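Local coordinates for protein carbohydrate deacetylase (Enterococcus faecalis, PDB 2I5I) that probably removes acetyl groups from acetylated carbohydrates, a magnesium-dependent step in the breakdown of oligosaccharides, at residues A[16-27]-A[215-226]; A[60-68]-A[106-117]. All coordinates share one frame; numbering follows the deposited sequence. Where two conformers were deposited one is given.

Along the chain the segments come in the order 16-27, 60-68, 106-117 and 215-226, so contact 2 lies wholly within the long excursion whose two ends contact 1 brings together. Their centres are about 20 Å apart and their nearest atoms about 7 Å, without touching. One parallel sheet links them: segments 16-27 and 215-226 follow the paired strands 6-11 and 208-213, whereas contact 2 sets strand 60-65 of the same sheet against helix 103-117. One residue of each contact comes near H130, the predicted magnesium ligand: the side chains of Y16 and T66 are about 5 and 4 Å from its side chain. These ends of the contacts thus probably border the deacetylase active site.

Contact 1. Residues A[16-27]-A[215-226]; sequences YTPAVTQGIIEA and PAFIDTILQNQS
A19 N, in the first turn of helix 18-29, donates to D219 OD2 (3.0 Å), while D219 OD1 caps its own helix by accepting from L222 N (2.9 Å), so that one carboxylate links two helix starts. The two amides approach from opposite faces of the carboxylate, well out of its plane, and two such donors at helix starts would probably favour its charged form. With chi1 at 51°, the carboxylate is folded back between the backbone N and carbonyl carbon, where it reaches both amides. T17, the N-cap of helix 18-29, also offers OG1 to OD1, but that bond is short and T17 has alternate conformers, so its details are doubtful.

Farther along, A19 O takes F217 N at 3.0 Å and G23 N at 2.9 Å, from opposite faces of its plane. With no side chain on G23, the backbones come close enough for its CA to sit 3.7 Å above the F217 ring centroid, 6° off the normal, in a CH-pi contact. E26 lays CB against F217 CZ and sends its carboxylate to R30. A water lies 2.9 Å from Y16 OH.

P215 and A216 pack on helix 231-239, T21 and I25 on helix 45-55, while A19 meets F217 of the second subunit.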
# COMPACT_ATOMS: atom_id res chain seq x y z
N TYR A 16 6.19 15.13 -16.99
CA TYR A 16 7.17 15.93 -17.71
C TYR A 16 8.52 15.82 -17.02
O TYR A 16 9.55 15.45 -17.60
CB TYR A 16 6.67 17.36 -17.80
CG TYR A 16 7.35 18.28 -18.78
CD1 TYR A 16 8.17 17.81 -19.80
CD2 TYR A 16 7.15 19.65 -18.67
CE1 TYR A 16 8.76 18.69 -20.67
CE2 TYR A 16 7.74 20.54 -19.55
CZ TYR A 16 8.55 20.05 -20.55
OH TYR A 16 9.15 20.94 -21.43
N THR A 17 8.54 16.18 -15.74
CA THR A 17 9.72 15.99 -14.89
C THR A 17 9.26 15.61 -13.48
O THR A 17 8.11 15.86 -13.11
CB THR A 17 10.66 17.20 -14.88
OG1 THR A 17 10.49 17.98 -13.70
CG2 THR A 17 10.42 18.27 -15.95
N PRO A 18 10.12 15.00 -12.68
CA PRO A 18 9.72 14.63 -11.31
C PRO A 18 9.08 15.74 -10.49
O PRO A 18 8.11 15.51 -9.78
CB PRO A 18 11.08 14.22 -10.69
CG PRO A 18 11.77 13.59 -11.87
CD PRO A 18 11.49 14.59 -12.98
N ALA A 19 9.56 16.99 -10.53
CA ALA A 19 8.97 18.07 -9.78
C ALA A 19 7.66 18.60 -10.37
O ALA A 19 6.81 19.08 -9.64
CB ALA A 19 9.93 19.26 -9.68
N VAL A 20 7.53 18.53 -11.69
CA VAL A 20 6.25 18.88 -12.29
C VAL A 20 5.22 17.88 -11.76
O VAL A 20 4.21 18.32 -11.22
CB VAL A 20 6.29 18.87 -13.83
CG1 VAL A 20 4.87 19.00 -14.37
CG2 VAL A 20 7.16 19.99 -14.37
N THR A 21 5.48 16.59 -11.87
CA THR A 21 4.57 15.54 -11.38
C THR A 21 4.16 15.81 -9.94
O THR A 21 3.00 15.74 -9.53
CB THR A 21 5.22 14.17 -11.53
OG1 THR A 21 5.32 13.88 -12.95
CG2 THR A 21 4.43 13.04 -10.90
N GLN A 22 5.14 16.15 -9.08
CA GLN A 22 4.72 16.33 -7.67
C GLN A 22 4.00 17.65 -7.45
O GLN A 22 3.13 17.78 -6.58
CB GLN A 22 5.93 16.21 -6.75
CG GLN A 22 6.58 14.84 -6.73
CD GLN A 22 5.63 13.76 -6.24
OE1 GLN A 22 4.88 13.98 -5.31
NE2 GLN A 22 5.67 12.56 -6.80
N GLY A 23 4.32 18.67 -8.23
CA GLY A 23 3.56 19.91 -8.16
C GLY A 23 2.11 19.71 -8.58
O GLY A 23 1.21 20.25 -7.96
N ILE A 24 1.90 18.91 -9.63
CA ILE A 24 0.51 18.60 -10.00
C ILE A 24 -0.20 17.83 -8.91
O ILE A 24 -1.34 18.14 -8.54
CB ILE A 24 0.48 17.82 -11.33
CG1 ILE A 24 0.88 18.73 -12.50
CG2 ILE A 24 -0.87 17.21 -11.59
CD1 ILE A 24 1.32 17.99 -13.73
N ILE A 25 0.46 16.81 -8.33
CA ILE A 25 -0.19 16.06 -7.26
C ILE A 25 -0.59 16.97 -6.11
O ILE A 25 -1.67 16.80 -5.54
CB ILE A 25 0.72 14.89 -6.82
CG1 ILE A 25 0.80 13.79 -7.86
CG2 ILE A 25 0.30 14.33 -5.46
CD1 ILE A 25 1.78 12.66 -7.65
N GLU A 26 0.24 17.94 -5.75
CA GLU A 26 -0.07 18.90 -4.70
C GLU A 26 -1.33 19.72 -4.98
O GLU A 26 -2.20 19.93 -4.15
CB GLU A 26 1.13 19.83 -4.53
CG GLU A 26 1.00 20.83 -3.40
CD GLU A 26 1.02 20.27 -1.99
OE1 GLU A 26 1.38 19.09 -1.78
OE2 GLU A 26 0.68 21.05 -1.06
N ALA A 27 -1.37 20.22 -6.21
CA ALA A 27 -2.46 21.04 -6.70
C ALA A 27 -3.77 20.27 -6.71
O ALA A 27 -4.84 20.85 -6.56
CB ALA A 27 -2.08 21.54 -8.10
N PRO A 215 0.56 23.71 -13.21
CA PRO A 215 1.21 23.71 -11.89
C PRO A 215 2.44 22.79 -11.94
O PRO A 215 2.49 21.82 -12.69
CB PRO A 215 0.18 23.13 -10.95
CG PRO A 215 -0.89 22.52 -11.79
CD PRO A 215 -0.74 23.04 -13.19
N ALA A 216 3.43 23.10 -11.12
CA ALA A 216 4.64 22.34 -10.93
C ALA A 216 5.40 22.89 -9.72
O ALA A 216 5.18 24.03 -9.36
CB ALA A 216 5.56 22.40 -12.13
N PHE A 217 6.24 22.03 -9.16
CA PHE A 217 7.39 22.42 -8.37
C PHE A 217 8.53 22.56 -9.37
O PHE A 217 8.47 21.98 -10.46
CB PHE A 217 7.72 21.43 -7.26
CG PHE A 217 6.63 21.23 -6.24
CD1 PHE A 217 5.73 22.21 -5.85
CD2 PHE A 217 6.48 19.99 -5.61
CE1 PHE A 217 4.78 21.95 -4.86
CE2 PHE A 217 5.53 19.71 -4.66
CZ PHE A 217 4.65 20.71 -4.30
N ILE A 218 9.56 23.29 -9.01
CA ILE A 218 10.71 23.47 -9.89
C ILE A 218 11.84 22.50 -9.53
O ILE A 218 12.20 22.39 -8.35
CB ILE A 218 11.27 24.90 -9.86
CG1 ILE A 218 10.27 26.02 -10.14
CG2 ILE A 218 12.43 25.03 -10.84
CD1 ILE A 218 9.14 25.65 -11.07
N ASP A 219 12.36 21.84 -10.56
CA ASP A 219 13.59 21.04 -10.49
C ASP A 219 14.50 21.53 -11.61
O ASP A 219 14.12 22.35 -12.45
CB ASP A 219 13.40 19.54 -10.53
CG ASP A 219 12.56 18.91 -11.63
OD1 ASP A 219 12.08 19.58 -12.57
OD2 ASP A 219 12.34 17.68 -11.54
N THR A 220 15.75 21.08 -11.63
CA THR A 220 16.60 21.53 -12.72
C THR A 220 16.10 20.96 -14.05
O THR A 220 16.29 21.59 -15.08
CB THR A 220 18.06 21.10 -12.55
OG1 THR A 220 18.10 19.67 -12.39
CG2 THR A 220 18.67 21.69 -11.29
N ILE A 221 15.48 19.78 -13.99
CA ILE A 221 15.00 19.17 -15.24
C ILE A 221 13.99 20.11 -15.88
O ILE A 221 14.08 20.40 -17.07
CB ILE A 221 14.44 17.77 -15.02
CG1 ILE A 221 15.44 16.84 -14.31
CG2 ILE A 221 13.99 17.10 -16.32
CD1 ILE A 221 14.73 16.00 -13.28
N LEU A 222 13.02 20.62 -15.13
CA LEU A 222 12.10 21.59 -15.72
C LEU A 222 12.84 22.81 -16.24
O LEU A 222 12.60 23.29 -17.36
CB LEU A 222 11.04 22.00 -14.70
CG LEU A 222 10.09 23.12 -15.14
CD1 LEU A 222 9.33 22.74 -16.40
CD2 LEU A 222 9.13 23.46 -14.00
N GLN A 223 13.76 23.34 -15.43
CA GLN A 223 14.51 24.53 -15.84
C GLN A 223 15.25 24.34 -17.16
O GLN A 223 15.45 25.27 -17.95
CB GLN A 223 15.55 24.86 -14.78
CG GLN A 223 15.14 25.71 -13.60
CD GLN A 223 16.39 26.42 -13.06
OE1 GLN A 223 17.45 25.79 -12.99
NE2 GLN A 223 16.25 27.68 -12.70
N ASN A 224 15.70 23.12 -17.39
CA ASN A 224 16.52 22.78 -18.54
C ASN A 224 15.66 22.71 -19.81
O ASN A 224 16.18 22.91 -20.90
CB ASN A 224 17.20 21.43 -18.33
CG ASN A 224 18.34 21.49 -17.32
OD1 ASN A 224 18.80 22.55 -16.93
ND2 ASN A 224 18.79 20.31 -16.91
N GLN A 225 14.38 22.40 -19.60
CA GLN A 225 13.51 21.89 -20.63
C GLN A 225 12.35 22.79 -21.00
O GLN A 225 11.89 22.68 -22.14
CB GLN A 225 12.94 20.51 -20.19
CG GLN A 225 13.55 19.44 -21.10
CD GLN A 225 12.95 19.61 -22.49
OE1 GLN A 225 13.59 19.96 -23.47
NE2 GLN A 225 11.65 19.39 -22.59
N SER A 226 11.90 23.61 -20.06
CA SER A 226 10.86 24.54 -20.42
C SER A 226 11.10 26.01 -20.11
O SER A 226 11.43 26.39 -18.99
CB SER A 226 9.55 24.17 -19.68
OG SER A 226 8.51 24.51 -20.58
O HOH W 1 7.54 23.15 -22.45

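Contact 2. Residues A[60-68]-A[106-117]; sequences AIGVHLTLT and VYNEWDAQIISF
Q113 grips the backbone of T66 with both ends of its amide. Its OE1 accepts from T66 N at 2.9 Å, and its NE2 donates to T66 O at 3.0 Å in a nearly straight bond (173°); each donor lies on a lone pair, in the carbonyl plane. The chain runs extended beyond CG (chi2 174°), carrying the amide to the end of the strand. NE2 spends its second hydrogen on E109 OE2 (2.8 Å), fixing the amide's rotation, and E109 is held by the backbone amides of I75 and L76. A water donates to both Q113 OE1 and H64 O. T66 O, at the edge of the W110 ring, also receives a weak bond from NE1 (3.1 Å).

The segments form part of a beta-alpha-beta crossover: strand 60-65 leads to helix 103-117, which runs back over the sheet ahead of the parallel neighbour 127-129. The axes of strand 60-65 and helix residues 106-117 approach to 9.0 Å, their N-to-C directions 145° apart, roughly antiparallel. H64, hydrogen-bonded to D128, could complete a metal site with D13 and the predicted ligand H130.

W110 is held on both faces: L65 CB makes a CH-pi contact 3.9 Å from the centroid of the five-membered ring, CD1 lies over the same face and V106 CG1 over the opposite one. Near the strand's start, I61 CG2 approaches the F117 ring edge, 3.7 Å from CZ, and V63 CB packs obliquely against CD2.

Among purely apolar pairs, L67 CD1 meets V106 CG1 at 3.6 Å, and L65 CD2 touches both Q113 CB and I114 CG1.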
# COMPACT_ATOMS: atom_id res chain seq x y z
N ALA A 60 -7.66 12.00 -11.87
CA ALA A 60 -7.99 11.49 -13.20
C ALA A 60 -6.88 11.84 -14.17
O ALA A 60 -6.28 12.92 -14.14
CB ALA A 60 -9.34 12.01 -13.65
N ILE A 61 -6.55 10.91 -15.07
CA ILE A 61 -5.41 11.09 -15.95
C ILE A 61 -5.69 10.71 -17.41
O ILE A 61 -6.13 9.59 -17.67
CB ILE A 61 -4.21 10.24 -15.47
CG1 ILE A 61 -3.86 10.53 -14.00
CG2 ILE A 61 -3.01 10.43 -16.37
CD1 ILE A 61 -2.72 9.66 -13.50
N GLY A 62 -5.43 11.65 -18.31
CA GLY A 62 -5.56 11.47 -19.75
C GLY A 62 -4.20 11.49 -20.41
O GLY A 62 -3.15 11.65 -19.77
N VAL A 63 -4.20 11.34 -21.74
CA VAL A 63 -2.93 11.25 -22.47
C VAL A 63 -2.65 12.56 -23.21
O VAL A 63 -3.48 13.09 -23.95
CB VAL A 63 -2.91 10.05 -23.43
CG1 VAL A 63 -4.09 10.08 -24.42
CG2 VAL A 63 -1.60 9.96 -24.20
N HIS A 64 -1.46 13.10 -22.96
CA HIS A 64 -0.93 14.32 -23.52
C HIS A 64 -0.11 14.02 -24.78
O HIS A 64 1.09 13.73 -24.73
CB HIS A 64 -0.05 15.03 -22.50
CG HIS A 64 -0.05 16.52 -22.56
ND1 HIS A 64 -1.17 17.27 -22.79
CD2 HIS A 64 0.94 17.43 -22.40
CE1 HIS A 64 -0.90 18.56 -22.79
NE2 HIS A 64 0.40 18.69 -22.55
N LEU A 65 -0.77 14.03 -25.95
CA LEU A 65 -0.04 13.76 -27.18
C LEU A 65 0.88 14.92 -27.54
O LEU A 65 0.59 16.05 -27.16
CB LEU A 65 -1.01 13.51 -28.34
CG LEU A 65 -2.01 12.36 -28.17
CD1 LEU A 65 -3.02 12.49 -29.32
CD2 LEU A 65 -1.35 11.00 -28.17
N THR A 66 1.98 14.66 -28.26
CA THR A 66 2.91 15.68 -28.68
C THR A 66 3.58 15.40 -30.02
O THR A 66 3.77 14.26 -30.46
CB THR A 66 4.02 15.89 -27.61
OG1 THR A 66 4.80 17.04 -27.96
CG2 THR A 66 4.92 14.68 -27.56
N LEU A 67 3.93 16.51 -30.66
CA LEU A 67 4.76 16.55 -31.84
C LEU A 67 5.93 17.51 -31.66
O LEU A 67 6.73 17.67 -32.57
CB LEU A 67 3.95 17.00 -33.07
CG LEU A 67 2.91 16.01 -33.57
CD1 LEU A 67 2.09 16.60 -34.71
CD2 LEU A 67 3.54 14.70 -34.00
N THR A 68 6.02 18.17 -30.50
CA THR A 68 6.92 19.31 -30.37
C THR A 68 7.64 19.36 -29.03
O THR A 68 8.20 20.39 -28.66
CB THR A 68 6.12 20.63 -30.53
OG1 THR A 68 5.17 20.70 -29.45
CG2 THR A 68 5.30 20.68 -31.80
N VAL A 106 1.95 11.29 -38.30
CA VAL A 106 1.39 11.85 -37.06
C VAL A 106 0.40 10.86 -36.47
O VAL A 106 0.36 10.58 -35.28
CB VAL A 106 0.74 13.22 -37.29
CG1 VAL A 106 0.19 13.79 -35.98
CG2 VAL A 106 1.73 14.20 -37.90
N TYR A 107 -0.44 10.31 -37.32
CA TYR A 107 -1.37 9.27 -36.88
C TYR A 107 -0.67 8.10 -36.19
O TYR A 107 -1.00 7.74 -35.12
CB TYR A 107 -2.22 8.74 -38.04
CG TYR A 107 -3.30 7.74 -37.66
CD1 TYR A 107 -3.03 6.41 -37.61
CD2 TYR A 107 -4.57 8.15 -37.38
CE1 TYR A 107 -3.99 5.52 -37.26
CE2 TYR A 107 -5.53 7.28 -37.05
CZ TYR A 107 -5.24 5.96 -36.98
OH TYR A 107 -6.22 5.08 -36.66
N ASN A 108 0.32 7.54 -36.83
CA ASN A 108 1.03 6.38 -36.32
C ASN A 108 1.73 6.70 -35.00
O ASN A 108 1.71 5.93 -34.05
CB ASN A 108 2.05 5.86 -37.33
CG ASN A 108 1.36 5.34 -38.59
OD1 ASN A 108 0.24 4.83 -38.50
ND2 ASN A 108 2.01 5.46 -39.74
N GLU A 109 2.38 7.86 -35.00
CA GLU A 109 3.11 8.24 -33.78
C GLU A 109 2.14 8.48 -32.63
O GLU A 109 2.37 8.01 -31.50
CB GLU A 109 3.97 9.48 -34.04
CG GLU A 109 4.55 10.10 -32.77
CD GLU A 109 5.49 9.20 -32.01
OE1 GLU A 109 6.05 8.26 -32.61
OE2 GLU A 109 5.72 9.47 -30.80
N TRP A 110 1.04 9.20 -32.87
CA TRP A 110 0.10 9.43 -31.76
C TRP A 110 -0.54 8.13 -31.31
O TRP A 110 -0.78 7.89 -30.12
CB TRP A 110 -0.91 10.50 -32.18
CG TRP A 110 -0.36 11.90 -32.09
CD1 TRP A 110 0.86 12.31 -31.63
CD2 TRP A 110 -1.06 13.09 -32.48
NE1 TRP A 110 0.95 13.68 -31.71
CE2 TRP A 110 -0.21 14.19 -32.23
CE3 TRP A 110 -2.32 13.32 -33.01
CZ2 TRP A 110 -0.61 15.49 -32.52
CZ3 TRP A 110 -2.71 14.62 -33.29
CH2 TRP A 110 -1.87 15.70 -33.05
N ASP A 111 -0.83 7.23 -32.26
CA ASP A 111 -1.35 5.92 -31.90
C ASP A 111 -0.34 5.23 -30.99
O ASP A 111 -0.67 4.64 -29.96
CB ASP A 111 -1.62 5.13 -33.16
CG ASP A 111 -2.05 3.69 -32.96
OD1 ASP A 111 -3.20 3.45 -32.52
OD2 ASP A 111 -1.25 2.78 -33.26
N ALA A 112 0.92 5.28 -31.37
CA ALA A 112 2.01 4.74 -30.56
C ALA A 112 2.05 5.38 -29.17
O ALA A 112 2.33 4.71 -28.18
CB ALA A 112 3.32 4.97 -31.30
N GLN A 113 1.77 6.68 -29.09
CA GLN A 113 1.82 7.37 -27.80
C GLN A 113 0.71 6.89 -26.90
O GLN A 113 0.79 6.82 -25.67
CB GLN A 113 1.74 8.89 -27.99
CG GLN A 113 3.10 9.45 -28.41
CD GLN A 113 3.06 10.92 -28.76
OE1 GLN A 113 2.33 11.74 -28.20
NE2 GLN A 113 3.90 11.32 -29.71
N ILE A 114 -0.41 6.51 -27.52
CA ILE A 114 -1.55 6.06 -26.72
C ILE A 114 -1.26 4.67 -26.20
O ILE A 114 -1.49 4.38 -25.03
CB ILE A 114 -2.86 6.09 -27.53
CG1 ILE A 114 -3.32 7.52 -27.81
CG2 ILE A 114 -3.92 5.25 -26.86
CD1 ILE A 114 -4.41 7.63 -28.85
N ILE A 115 -0.72 3.81 -27.08
CA ILE A 115 -0.35 2.46 -26.64
C ILE A 115 0.70 2.51 -25.53
O ILE A 115 0.66 1.72 -24.59
CB ILE A 115 0.16 1.64 -27.82
CG1 ILE A 115 -1.04 1.25 -28.73
CG2 ILE A 115 0.96 0.44 -27.43
CD1 ILE A 115 -0.83 1.85 -30.08
N SER A 116 1.62 3.46 -25.65
CA SER A 116 2.68 3.66 -24.68
C SER A 116 2.07 4.07 -23.33
O SER A 116 2.52 3.53 -22.33
CB SER A 116 3.70 4.68 -25.14
OG SER A 116 4.35 4.22 -26.31
N PHE A 117 1.11 4.98 -23.32
CA PHE A 117 0.42 5.31 -22.09
C PHE A 117 -0.07 4.04 -21.41
O PHE A 117 0.06 3.89 -20.19
CB PHE A 117 -0.77 6.24 -22.35
CG PHE A 117 -1.55 6.74 -21.15
CD1 PHE A 117 -2.48 6.02 -20.44
CD2 PHE A 117 -1.29 8.03 -20.71
CE1 PHE A 117 -3.14 6.49 -19.32
CE2 PHE A 117 -1.94 8.54 -19.60
CZ PHE A 117 -2.85 7.78 -18.90
O HOH W 2 3.25 12.32 -25.57